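Local structure of binding domain (Hc) of Paraclostridial Mosquitocidal Protein 1 (Paraclostridium bifermentans, 6HOX) at residues 75-78 and 79-83; 180-184 and 185-189; 423-427 and 428-432. The protein forms the receptor-binding part of a clostridial-type neurotoxin that specifically targets Anopheles mosquitoes, directing the toxin to host nerve cells. One frame throughout, in Å; residues are numbered along the deposited sequence. Where two conformers were deposited one is given.

Contact 1: residues 75-78 and 79-83; sequences VQKN and ESINF
Lys77 reaches back from one arm of this tight loop to the other. Its CB rests 3.6 Å from Ile81 O, and CG passes beside Ile81 CG2. CD then meets the rim of the Phe83 ring, in the plane of the ring and 3.7 Å from CE2. A bend at chi3 (-60°) carries NZ on past the same edge, still 4.0 Å from Phe83 CD2, to Asn117 and Asn201. A weak bond to a water adds a third partner; the same water accepts from Phe83 N at 2.8 Å. At the bend of the loop, Asn78 turns its amide oxygen inward. Ile81 N points almost straight at OD1 (3.1 Å, 167°), though it comes from above the carbonyl plane. Ser80 OG donates to Asn78 OD1 as well, at a very short 2.5 Å to be read with caution, and Ser80 N adds only a weak bond. Asn78 N is buried here without a partner. On the buried side, Ile81 CD1 lies 4.3 Å from Val75 CG1, with Phe27 of strand 25-32 and Ile205 against the isoleucine. An inverse gamma turn centred on Ile81 completes the loop between strands 73-75 and 89-96 of the lectin-like (concanavalin-type) domain.

Contact 2: residues 180-184 and 185-189; sequences TLYIN and GDKID
Tyr182 brings its ring obliquely up to the backbone of Lys187, CD2 3.3 Å from Lys187 N. Lys187 CB follows, 3.7 Å from Tyr182 CE2. Further along, Thr180 CG2 and Lys187 CD press together at 3.5 Å, closer than carbons usually pack. These carbons are the tight part of the hairpin of strands 178-183 and 186-192, and Val236 of helix 233-241 also touches Tyr182. The looser part is the outer end of Lys187, an exposed residue, together with the partly exposed Asp186, Ile188 and Asp189. Beyond CD the lysine leaves the contact: its bend at chi3 (59°) takes the ammonium to a long, weak ion pair with Glu233. On the other face, Leu181 and Ile183 are buried, and Asp186 OD2 makes a salt bridge with Lys159. On that face Ile188 sets CG1 3.8 Å from Ile183 CG1, and Leu181 CD2 touches its CB. A classic beta bulge places both Ile188 and Asp189 across from Leu181, whose carbonyl takes a firm bond from Ile188 N (2.8 Å, 166°) and a weak one from Asp189 N. The type I' turn from Ile183 to Asp186 closes with Asp186 N to Ile183 O at 2.9 Å. The chemistry is thus divided: backbone bonds and apolar carbons join the strands, while Asp186 and, weakly, Lys187 pair with charges outside the hairpin.

Contact 3: residues 423-427 and 428-432; sequences KTLDL and KKHTK
Asp426 is the N-cap of helix 427-432, its OD1 accepting from Lys429 N and its side chain folded back over the first turn. With CG set between its own backbone N and carbonyl carbon (chi1 57°), the carboxylate swings toward the helix, and Lys429 N meets Asp426 OD1 at 3.2 Å, the donor lying nearly along the C-O bond of the acid. The two side chains run obliquely to each other. The other oxygen, OD2, comes 3.1 Å from Lys429 CE, because bends at chi3 and chi4 curl the lysine around the acid; NZ ends 3.7 Å from Asp426 OD2, a long salt bridge. Negative charge at this end would be expected to suit the amide groups and dipole of the helix start. Leu425, the residue before the cap, meets Lys429 at about a right angle, CD2 on CD, and lies obliquely over the imidazole of His430. In the conformer described, one of two modelled, Leu425 CB sits over a face of that ring, 3.9 Å from its centroid and displaced toward the rim: a CH-pi contact. In this conformer NE2 bonds to Tyr422 O, which orients the ring. Tyr418 of helix 416-420 touches both Leu425 and Lys429. In the backbone, His430 N closes the first turn on Asp426 O in an almost straight bond (3.0 Å, 176°). The next carbonyl, Leu427 O, is gripped twice by a single residue, Thr431 N and Thr431 OG1 each at 2.9 Å, the hydroxyl coming from above the carbonyl plane.

Contacts 1 and 2 belong to the N-terminal, lectin-like half of the binding domain, their centres about 25 Å apart; contact 3 lies in the C-terminal, trefoil-type half, its centre about 48 Å from that of contact 1. None touches another, and no two hold the same elements, though the loop of contact 1 leads into strand 89-96, which pairs with 167-174, the neighbour of strand 178-183 in contact 2. Contacts 1 and 2 are partly buried, but contact 1 folds a loop round a side-chain amide, whereas contact 2 pairs strands through their backbones. Contact 3 lies on the surface, where a carboxylate and backbone carbonyls hold the start of a short helix.

Contact 1: residues 75-78 and 79-83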
ATOM      1  N   VAL A  75       6.336 -24.770  -7.369  1.00 27.78           N
ATOM      2  CA  VAL A  75       6.280 -25.433  -6.102  1.00 28.44           C
ATOM      3  C   VAL A  75       5.536 -26.746  -6.319  1.00 30.49           C
ATOM      4  O   VAL A  75       4.346 -26.734  -6.650  1.00 29.07           O
ATOM      5  CB  VAL A  75       5.575 -24.552  -5.061  1.00 29.84           C
ATOM      6  CG1 VAL A  75       5.614 -25.187  -3.678  1.00 30.19           C
ATOM      7  CG2 VAL A  75       6.155 -23.138  -5.044  1.00 30.18           C
ATOM      8  N   GLN A  76       6.255 -27.863  -6.160  1.00 34.68           N
ATOM      9  CA  GLN A  76       5.652 -29.183  -6.125  1.00 38.69           C
ATOM     10  C   GLN A  76       4.829 -29.271  -4.839  1.00 34.59           C
ATOM     11  O   GLN A  76       5.288 -28.865  -3.780  1.00 33.27           O
ATOM     12  CB  GLN A  76       6.711 -30.295  -6.161  1.00 44.29           C
ATOM     13  CG  GLN A  76       7.535 -30.348  -7.440  1.00 48.76           C
ATOM     14  CD  GLN A  76       6.699 -30.356  -8.697  1.00 57.45           C
ATOM     15  OE1 GLN A  76       5.777 -31.162  -8.860  1.00 61.22           O
ATOM     16  NE2 GLN A  76       7.016 -29.439  -9.601  1.00 62.38           N
ATOM     17  N   LYS A  77       3.599 -29.768  -4.945  1.00 37.86           N
ATOM     18  CA  LYS A  77       2.760 -29.919  -3.763  1.00 40.92           C
ATOM     19  C   LYS A  77       3.219 -31.186  -3.040  1.00 42.26           C
ATOM     20  O   LYS A  77       3.897 -32.025  -3.626  1.00 42.05           O
ATOM     21  CB  LYS A  77       1.271 -29.949  -4.134  1.00 40.86           C
ATOM     22  CG  LYS A  77       0.768 -28.692  -4.841  1.00 40.33           C
ATOM     23  CD  LYS A  77      -0.728 -28.616  -5.014  1.00 36.88           C
ATOM     24  CE  LYS A  77      -1.267 -29.772  -5.820  1.00 37.09           C
ATOM     25  NZ  LYS A  77      -2.663 -29.532  -6.242  1.00 35.26           N
ATOM     26  N   ASN A  78       2.856 -31.272  -1.757  1.00 47.41           N
ATOM     27  CA  ASN A  78       3.085 -32.427  -0.889  1.00 48.10           C
ATOM     28  C   ASN A  78       1.806 -32.633  -0.067  1.00 50.38           C
ATOM     29  O   ASN A  78       0.764 -32.052  -0.397  1.00 53.37           O
ATOM     30  CB  ASN A  78       4.342 -32.227  -0.037  1.00 47.79           C
ATOM     31  CG  ASN A  78       4.372 -30.870   0.634  1.00 46.16           C
ATOM     32  OD1 ASN A  78       3.516 -30.560   1.461  1.00 48.21           O
ATOM     33  ND2 ASN A  78       5.342 -30.048   0.271  1.00 41.97           N
ATOM     34  N   GLU A  79       1.878 -33.447   0.993  1.00 50.43           N
ATOM     35  CA  GLU A  79       0.691 -33.827   1.752  1.00 54.25           C
ATOM     36  C   GLU A  79       0.149 -32.631   2.540  1.00 51.67           C
ATOM     37  O   GLU A  79      -1.060 -32.469   2.669  1.00 48.92           O
ATOM     38  CB  GLU A  79       1.010 -34.968   2.716  1.00 55.93           C
ATOM     39  CG  GLU A  79       1.382 -36.255   2.016  1.00 60.01           C
ATOM     40  CD  GLU A  79       1.152 -37.496   2.856  1.00 62.13           C
ATOM     41  OE1 GLU A  79       0.865 -37.343   4.069  1.00 61.02           O
ATOM     42  OE2 GLU A  79       1.249 -38.613   2.301  1.00 65.12           O
ATOM     43  N   SER A  80       1.060 -31.819   3.080  1.00 52.50           N
ATOM     44  CA  SER A  80       0.694 -30.652   3.875  1.00 55.20           C
ATOM     45  C   SER A  80       0.067 -29.579   2.971  1.00 51.32           C
ATOM     46  O   SER A  80      -0.946 -28.992   3.337  1.00 58.93           O
ATOM     47  CB  SER A  80       1.877 -30.130   4.646  1.00 56.57           C
ATOM     48  OG  SER A  80       2.960 -29.841   3.775  1.00 64.79           O
ATOM     49  N   ILE A  81       0.649 -29.356   1.786  1.00 51.13           N
ATOM     50  CA  ILE A  81       0.070 -28.436   0.782  1.00 53.51           C
ATOM     51  C   ILE A  81      -0.972 -29.207  -0.036  1.00 54.60           C
ATOM     52  O   ILE A  81      -0.686 -29.678  -1.140  1.00 54.98           O
ATOM     53  CB  ILE A  81       1.138 -27.806  -0.136  1.00 50.80           C
ATOM     54  CG1 ILE A  81       2.327 -27.239   0.636  1.00 53.56           C
ATOM     55  CG2 ILE A  81       0.507 -26.743  -1.019  1.00 52.13           C
ATOM     56  CD1 ILE A  81       3.448 -26.743  -0.253  1.00 52.82           C
ATOM     57  N   ASN A  82      -2.189 -29.302   0.502  1.00 61.50           N
ATOM     58  CA  ASN A  82      -3.199 -30.194  -0.048  1.00 69.15           C
ATOM     59  C   ASN A  82      -4.560 -29.487  -0.152  1.00 69.83           C
ATOM     60  O   ASN A  82      -5.059 -28.885   0.819  1.00 69.59           O
ATOM     61  CB  ASN A  82      -3.312 -31.470   0.783  1.00 71.09           C
ATOM     62  CG  ASN A  82      -4.545 -32.260   0.417  1.00 74.15           C
ATOM     63  OD1 ASN A  82      -5.490 -32.341   1.201  1.00 78.96           O
ATOM     64  ND2 ASN A  82      -4.558 -32.788  -0.794  1.00 82.75           N
ATOM     65  N   PHE A  83      -5.173 -29.615  -1.335  1.00 64.05           N
ATOM     66  CA  PHE A  83      -6.450 -28.985  -1.656  1.00 60.92           C
ATOM     67  C   PHE A  83      -7.511 -30.064  -1.921  1.00 60.14           C
ATOM     68  O   PHE A  83      -8.414 -29.848  -2.721  1.00 65.48           O
ATOM     69  CB  PHE A  83      -6.260 -28.027  -2.838  1.00 54.52           C
ATOM     70  CG  PHE A  83      -5.145 -27.032  -2.633  1.00 51.18           C
ATOM     71  CD1 PHE A  83      -5.304 -25.966  -1.761  1.00 47.64           C
ATOM     72  CD2 PHE A  83      -3.929 -27.175  -3.284  1.00 49.13           C
ATOM     73  CE1 PHE A  83      -4.276 -25.061  -1.546  1.00 48.93           C
ATOM     74  CE2 PHE A  83      -2.902 -26.267  -3.071  1.00 46.75           C
ATOM     75  CZ  PHE A  83      -3.076 -25.215  -2.202  1.00 49.51           C
TER
HETATM   76  O   HOH W   1      -3.810 -30.845  -3.394  1.00 48.65           O

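Contact 2: residues 180-184 and 185-189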
ATOM      1  N   THR A 180     -14.404 -17.109   0.844  1.00 25.99           N
ATOM      2  CA  THR A 180     -14.481 -15.676   1.245  1.00 26.72           C
ATOM      3  C   THR A 180     -13.170 -14.961   0.901  1.00 25.93           C
ATOM      4  O   THR A 180     -12.095 -15.508   1.138  1.00 25.26           O
ATOM      5  CB  THR A 180     -14.802 -15.525   2.737  1.00 26.74           C
ATOM      6  OG1 THR A 180     -16.020 -16.221   2.987  1.00 28.53           O
ATOM      7  CG2 THR A 180     -14.942 -14.083   3.173  1.00 28.84           C
ATOM      8  N   LEU A 181     -13.283 -13.744   0.343  1.00 26.31           N
ATOM      9  CA  LEU A 181     -12.133 -12.929  -0.029  1.00 25.90           C
ATOM     10  C   LEU A 181     -12.108 -11.627   0.780  1.00 24.38           C
ATOM     11  O   LEU A 181     -13.129 -10.952   0.930  1.00 23.80           O
ATOM     12  CB  LEU A 181     -12.148 -12.623  -1.525  1.00 27.17           C
ATOM     13  CG  LEU A 181     -10.844 -11.991  -2.033  1.00 28.96           C
ATOM     14  CD1 LEU A 181     -10.465 -12.506  -3.410  1.00 32.62           C
ATOM     15  CD2 LEU A 181     -10.936 -10.477  -2.067  1.00 28.46           C
ATOM     16  N   TYR A 182     -10.898 -11.279   1.240  1.00 24.50           N
ATOM     17  CA  TYR A 182     -10.618 -10.131   2.088  1.00 23.55           C
ATOM     18  C   TYR A 182      -9.516  -9.283   1.432  1.00 23.80           C
ATOM     19  O   TYR A 182      -8.593  -9.839   0.847  1.00 24.13           O
ATOM     20  CB  TYR A 182     -10.109 -10.578   3.464  1.00 25.47           C
ATOM     21  CG  TYR A 182     -11.035 -11.429   4.297  1.00 24.59           C
ATOM     22  CD1 TYR A 182     -11.120 -12.795   4.095  1.00 24.78           C
ATOM     23  CD2 TYR A 182     -11.784 -10.884   5.333  1.00 26.12           C
ATOM     24  CE1 TYR A 182     -11.968 -13.587   4.854  1.00 26.86           C
ATOM     25  CE2 TYR A 182     -12.632 -11.668   6.108  1.00 26.46           C
ATOM     26  CZ  TYR A 182     -12.738 -13.024   5.865  1.00 25.79           C
ATOM     27  OH  TYR A 182     -13.564 -13.825   6.611  1.00 25.08           O
ATOM     28  N   ILE A 183      -9.628  -7.946   1.524  1.00 22.16           N
ATOM     29  CA  ILE A 183      -8.517  -7.019   1.261  1.00 23.89           C
ATOM     30  C   ILE A 183      -8.278  -6.222   2.550  1.00 23.19           C
ATOM     31  O   ILE A 183      -9.242  -5.696   3.128  1.00 22.72           O
ATOM     32  CB  ILE A 183      -8.787  -6.093   0.051  1.00 23.95           C
ATOM     33  CG1 ILE A 183      -9.042  -6.895  -1.223  1.00 25.15           C
ATOM     34  CG2 ILE A 183      -7.628  -5.127  -0.144  1.00 24.77           C
ATOM     35  CD1 ILE A 183      -9.543  -6.103  -2.402  1.00 25.61           C
ATOM     36  N   ASN A 184      -7.011  -6.187   3.000  1.00 23.17           N
ATOM     37  CA  ASN A 184      -6.564  -5.481   4.188  1.00 24.10           C
ATOM     38  C   ASN A 184      -7.451  -5.873   5.377  1.00 25.68           C
ATOM     39  O   ASN A 184      -7.878  -5.031   6.162  1.00 24.79           O
ATOM     40  CB  ASN A 184      -6.507  -3.965   3.943  1.00 24.92           C
ATOM     41  CG  ASN A 184      -5.512  -3.576   2.860  1.00 25.40           C
ATOM     42  OD1 ASN A 184      -4.587  -4.332   2.547  1.00 25.13           O
ATOM     43  ND2 ASN A 184      -5.700  -2.410   2.259  1.00 25.83           N
ATOM     44  N   GLY A 185      -7.730  -7.175   5.502  1.00 24.86           N
ATOM     45  CA  GLY A 185      -8.436  -7.699   6.650  1.00 24.59           C
ATOM     46  C   GLY A 185      -9.940  -7.460   6.607  1.00 25.38           C
ATOM     47  O   GLY A 185     -10.627  -7.843   7.543  1.00 24.08           O
ATOM     48  N   ASP A 186     -10.447  -6.794   5.559  1.00 26.82           N
ATOM     49  CA  ASP A 186     -11.882  -6.549   5.367  1.00 26.24           C
ATOM     50  C   ASP A 186     -12.476  -7.511   4.321  1.00 26.91           C
ATOM     51  O   ASP A 186     -12.019  -7.594   3.187  1.00 25.62           O
ATOM     52  CB  ASP A 186     -12.145  -5.118   4.896  1.00 29.20           C
ATOM     53  CG  ASP A 186     -11.787  -4.036   5.898  1.00 32.03           C
ATOM     54  OD1 ASP A 186     -11.871  -4.306   7.112  1.00 34.23           O
ATOM     55  OD2 ASP A 186     -11.437  -2.929   5.450  1.00 34.17           O
ATOM     56  N   LYS A 187     -13.558  -8.189   4.696  1.00 26.75           N
ATOM     57  CA  LYS A 187     -14.297  -9.062   3.807  1.00 29.28           C
ATOM     58  C   LYS A 187     -14.925  -8.252   2.668  1.00 30.49           C
ATOM     59  O   LYS A 187     -15.577  -7.236   2.903  1.00 32.73           O
ATOM     60  CB  LYS A 187     -15.382  -9.774   4.609  1.00 31.85           C
ATOM     61  CG  LYS A 187     -16.150 -10.828   3.834  1.00 33.25           C
ATOM     62  CD  LYS A 187     -16.952 -11.715   4.739  1.00 35.64           C
ATOM     63  CE  LYS A 187     -17.961 -10.955   5.565  1.00 36.31           C
ATOM     64  NZ  LYS A 187     -18.935 -11.881   6.183  1.00 39.56           N
ATOM     65  N   ILE A 188     -14.689  -8.710   1.439  1.00 27.68           N
ATOM     66  CA  ILE A 188     -15.064  -8.040   0.200  1.00 29.77           C
ATOM     67  C   ILE A 188     -16.229  -8.785  -0.454  1.00 27.31           C
ATOM     68  O   ILE A 188     -17.138  -8.182  -0.994  1.00 25.56           O
ATOM     69  CB  ILE A 188     -13.859  -8.013  -0.767  1.00 32.52           C
ATOM     70  CG1 ILE A 188     -12.670  -7.266  -0.176  1.00 37.72           C
ATOM     71  CG2 ILE A 188     -14.237  -7.452  -2.128  1.00 34.62           C
ATOM     72  CD1 ILE A 188     -13.008  -5.883   0.317  1.00 38.36           C
ATOM     73  N   ASP A 189     -16.104 -10.106  -0.520  1.00 26.65           N
ATOM     74  CA  ASP A 189     -17.048 -10.940  -1.256  1.00 27.44           C
ATOM     75  C   ASP A 189     -16.996 -12.369  -0.710  1.00 27.64           C
ATOM     76  O   ASP A 189     -16.029 -12.757  -0.017  1.00 27.99           O
ATOM     77  CB  ASP A 189     -16.743 -10.905  -2.756  1.00 27.05           C
ATOM     78  CG  ASP A 189     -17.947 -11.149  -3.643  1.00 28.59           C
ATOM     79  OD1 ASP A 189     -19.016 -11.465  -3.110  1.00 27.80           O
ATOM     80  OD2 ASP A 189     -17.792 -11.030  -4.861  1.00 33.61           O
TER

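Contact 3: residues 423-427 and 428-432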
ATOM      1  N   LYS A 423     -10.511  13.424  18.654  1.00 36.44           N
ATOM      2  CA  LYS A 423     -11.277  12.185  18.767  1.00 40.65           C
ATOM      3  C   LYS A 423     -12.690  12.347  18.187  1.00 37.52           C
ATOM      4  O   LYS A 423     -13.296  11.362  17.817  1.00 37.50           O
ATOM      5  CB  LYS A 423     -11.332  11.732  20.230  1.00 45.95           C
ATOM      6  CG  LYS A 423      -9.992  11.257  20.767  1.00 53.53           C
ATOM      7  CD  LYS A 423      -9.965  10.908  22.237  1.00 59.92           C
ATOM      8  CE  LYS A 423      -8.543  10.726  22.731  1.00 66.94           C
ATOM      9  NZ  LYS A 423      -8.405   9.566  23.646  1.00 72.22           N
ATOM     10  N   THR A 424     -13.198  13.582  18.096  1.00 34.97           N
ATOM     11  CA  THR A 424     -14.590  13.816  17.713  1.00 31.77           C
ATOM     12  C   THR A 424     -14.720  14.410  16.301  1.00 31.38           C
ATOM     13  O   THR A 424     -15.832  14.673  15.867  1.00 31.69           O
ATOM     14  CB  THR A 424     -15.276  14.719  18.749  1.00 30.40           C
ATOM     15  OG1 THR A 424     -14.655  16.007  18.738  1.00 29.14           O
ATOM     16  CG2 THR A 424     -15.256  14.118  20.138  1.00 28.85           C
ATOM     17  N   LEU A 425     -13.605  14.614  15.588  1.00 32.21           N
ATOM     18  CA  LEU A 425     -13.628  15.345  14.327  1.00 33.69           C
ATOM     19  C   LEU A 425     -14.489  14.595  13.314  1.00 34.28           C
ATOM     20  O   LEU A 425     -14.471  13.374  13.277  1.00 31.90           O
ATOM     21  CB  LEU A 425     -12.208  15.496  13.775  1.00 35.87           C
ATOM     22  CG  LEU A 425     -11.265  16.402  14.564  1.00 35.62           C
ATOM     23  CD1 LEU A 425      -9.871  16.349  13.983  1.00 35.52           C
ATOM     24  CD2 LEU A 425     -11.767  17.832  14.584  1.00 36.74           C
ATOM     25  N   ASP A 426     -15.192  15.351  12.473  1.00 35.90           N
ATOM     26  CA  ASP A 426     -15.877  14.788  11.318  1.00 36.63           C
ATOM     27  C   ASP A 426     -14.843  14.332  10.278  1.00 36.05           C
ATOM     28  O   ASP A 426     -13.660  14.712  10.314  1.00 29.86           O
ATOM     29  CB  ASP A 426     -16.912  15.752  10.737  1.00 37.51           C
ATOM     30  CG  ASP A 426     -16.382  17.110  10.316  1.00 41.67           C
ATOM     31  OD1 ASP A 426     -15.446  17.167   9.496  1.00 37.09           O
ATOM     32  OD2 ASP A 426     -16.945  18.111  10.792  1.00 52.83           O
ATOM     33  N   LEU A 427     -15.314  13.502   9.345  1.00 34.29           N
ATOM     34  CA  LEU A 427     -14.465  12.823   8.364  1.00 36.43           C
ATOM     35  C   LEU A 427     -13.585  13.819   7.594  1.00 33.01           C
ATOM     36  O   LEU A 427     -12.413  13.555   7.405  1.00 31.03           O
ATOM     37  CB  LEU A 427     -15.359  12.043   7.394  1.00 39.71           C
ATOM     38  CG  LEU A 427     -14.618  11.150   6.397  1.00 47.15           C
ATOM     39  CD1 LEU A 427     -13.878  10.029   7.110  1.00 48.99           C
ATOM     40  CD2 LEU A 427     -15.576  10.574   5.363  1.00 50.09           C
ATOM     41  N   LYS A 428     -14.167  14.935   7.138  1.00 34.20           N
ATOM     42  CA  LYS A 428     -13.472  15.939   6.325  1.00 36.96           C
ATOM     43  C   LYS A 428     -12.261  16.494   7.094  1.00 36.13           C
ATOM     44  O   LYS A 428     -11.181  16.667   6.532  1.00 36.15           O
ATOM     45  CB  LYS A 428     -14.452  17.052   5.942  1.00 43.64           C
ATOM     46  CG  LYS A 428     -13.871  18.195   5.116  1.00 50.86           C
ATOM     47  CD  LYS A 428     -14.475  19.567   5.415  1.00 57.07           C
ATOM     48  CE  LYS A 428     -14.112  20.093   6.793  1.00 62.20           C
ATOM     49  NZ  LYS A 428     -14.347  21.550   6.934  1.00 62.96           N
ATOM     50  N   LYS A 429     -12.442  16.769   8.392  1.00 35.26           N
ATOM     51  CA  LYS A 429     -11.403  17.377   9.208  1.00 32.93           C
ATOM     52  C   LYS A 429     -10.310  16.352   9.486  1.00 31.90           C
ATOM     53  O   LYS A 429      -9.147  16.691   9.400  1.00 29.91           O
ATOM     54  CB  LYS A 429     -11.990  17.933  10.504  1.00 34.50           C
ATOM     55  CG  LYS A 429     -12.841  19.170  10.293  1.00 35.54           C
ATOM     56  CD  LYS A 429     -13.391  19.735  11.568  1.00 40.96           C
ATOM     57  CE  LYS A 429     -14.799  20.275  11.420  1.00 42.50           C
ATOM     58  NZ  LYS A 429     -14.943  21.147  10.235  1.00 46.39           N
ATOM     59  N   HIS A 430     -10.707  15.121   9.834  1.00 30.15           N
ATOM     60  CA  HIS A 430      -9.756  14.004   9.945  0.50 30.73           C
ATOM     61  C   HIS A 430      -8.924  13.943   8.660  1.00 30.53           C
ATOM     62  O   HIS A 430      -7.709  13.902   8.737  1.00 30.23           O
ATOM     63  CB  HIS A 430     -10.430  12.651  10.262  0.50 31.02           C
ATOM     64  CG  HIS A 430     -10.578  12.341  11.718  0.50 31.10           C
ATOM     65  ND1 HIS A 430     -11.557  11.487  12.199  0.50 32.49           N
ATOM     66  CD2 HIS A 430      -9.906  12.780  12.805  0.50 31.87           C
ATOM     67  CE1 HIS A 430     -11.480  11.414  13.513  0.50 31.79           C
ATOM     68  NE2 HIS A 430     -10.472  12.196  13.912  0.50 30.80           N
ATOM     69  N   THR A 431      -9.584  13.979   7.490  1.00 29.07           N
ATOM     70  CA  THR A 431      -8.940  13.882   6.174  1.00 31.57           C
ATOM     71  C   THR A 431      -7.875  14.990   6.002  1.00 32.88           C
ATOM     72  O   THR A 431      -6.776  14.706   5.527  1.00 31.09           O
ATOM     73  CB  THR A 431     -10.006  13.864   5.061  1.00 33.74           C
ATOM     74  OG1 THR A 431     -10.807  12.683   5.170  1.00 32.68           O
ATOM     75  CG2 THR A 431      -9.435  13.871   3.666  1.00 32.89           C
ATOM     76  N   LYS A 432      -8.196  16.235   6.399  1.00 29.06           N
ATOM     77  CA  LYS A 432      -7.297  17.395   6.269  1.00 29.90           C
ATOM     78  C   LYS A 432      -6.067  17.318   7.190  1.00 28.91           C
ATOM     79  O   LYS A 432      -5.120  18.122   7.010  1.00 29.64           O
ATOM     80  CB  LYS A 432      -7.992  18.704   6.660  1.00 32.99           C
ATOM     81  CG  LYS A 432      -9.160  19.131   5.795  1.00 36.79           C
ATOM     82  CD  LYS A 432      -9.489  20.598   5.919  1.00 41.89           C
ATOM     83  CE  LYS A 432     -10.080  20.993   7.253  1.00 47.16           C
ATOM     84  NZ  LYS A 432      -9.768  22.414   7.565  1.00 53.50           N
TER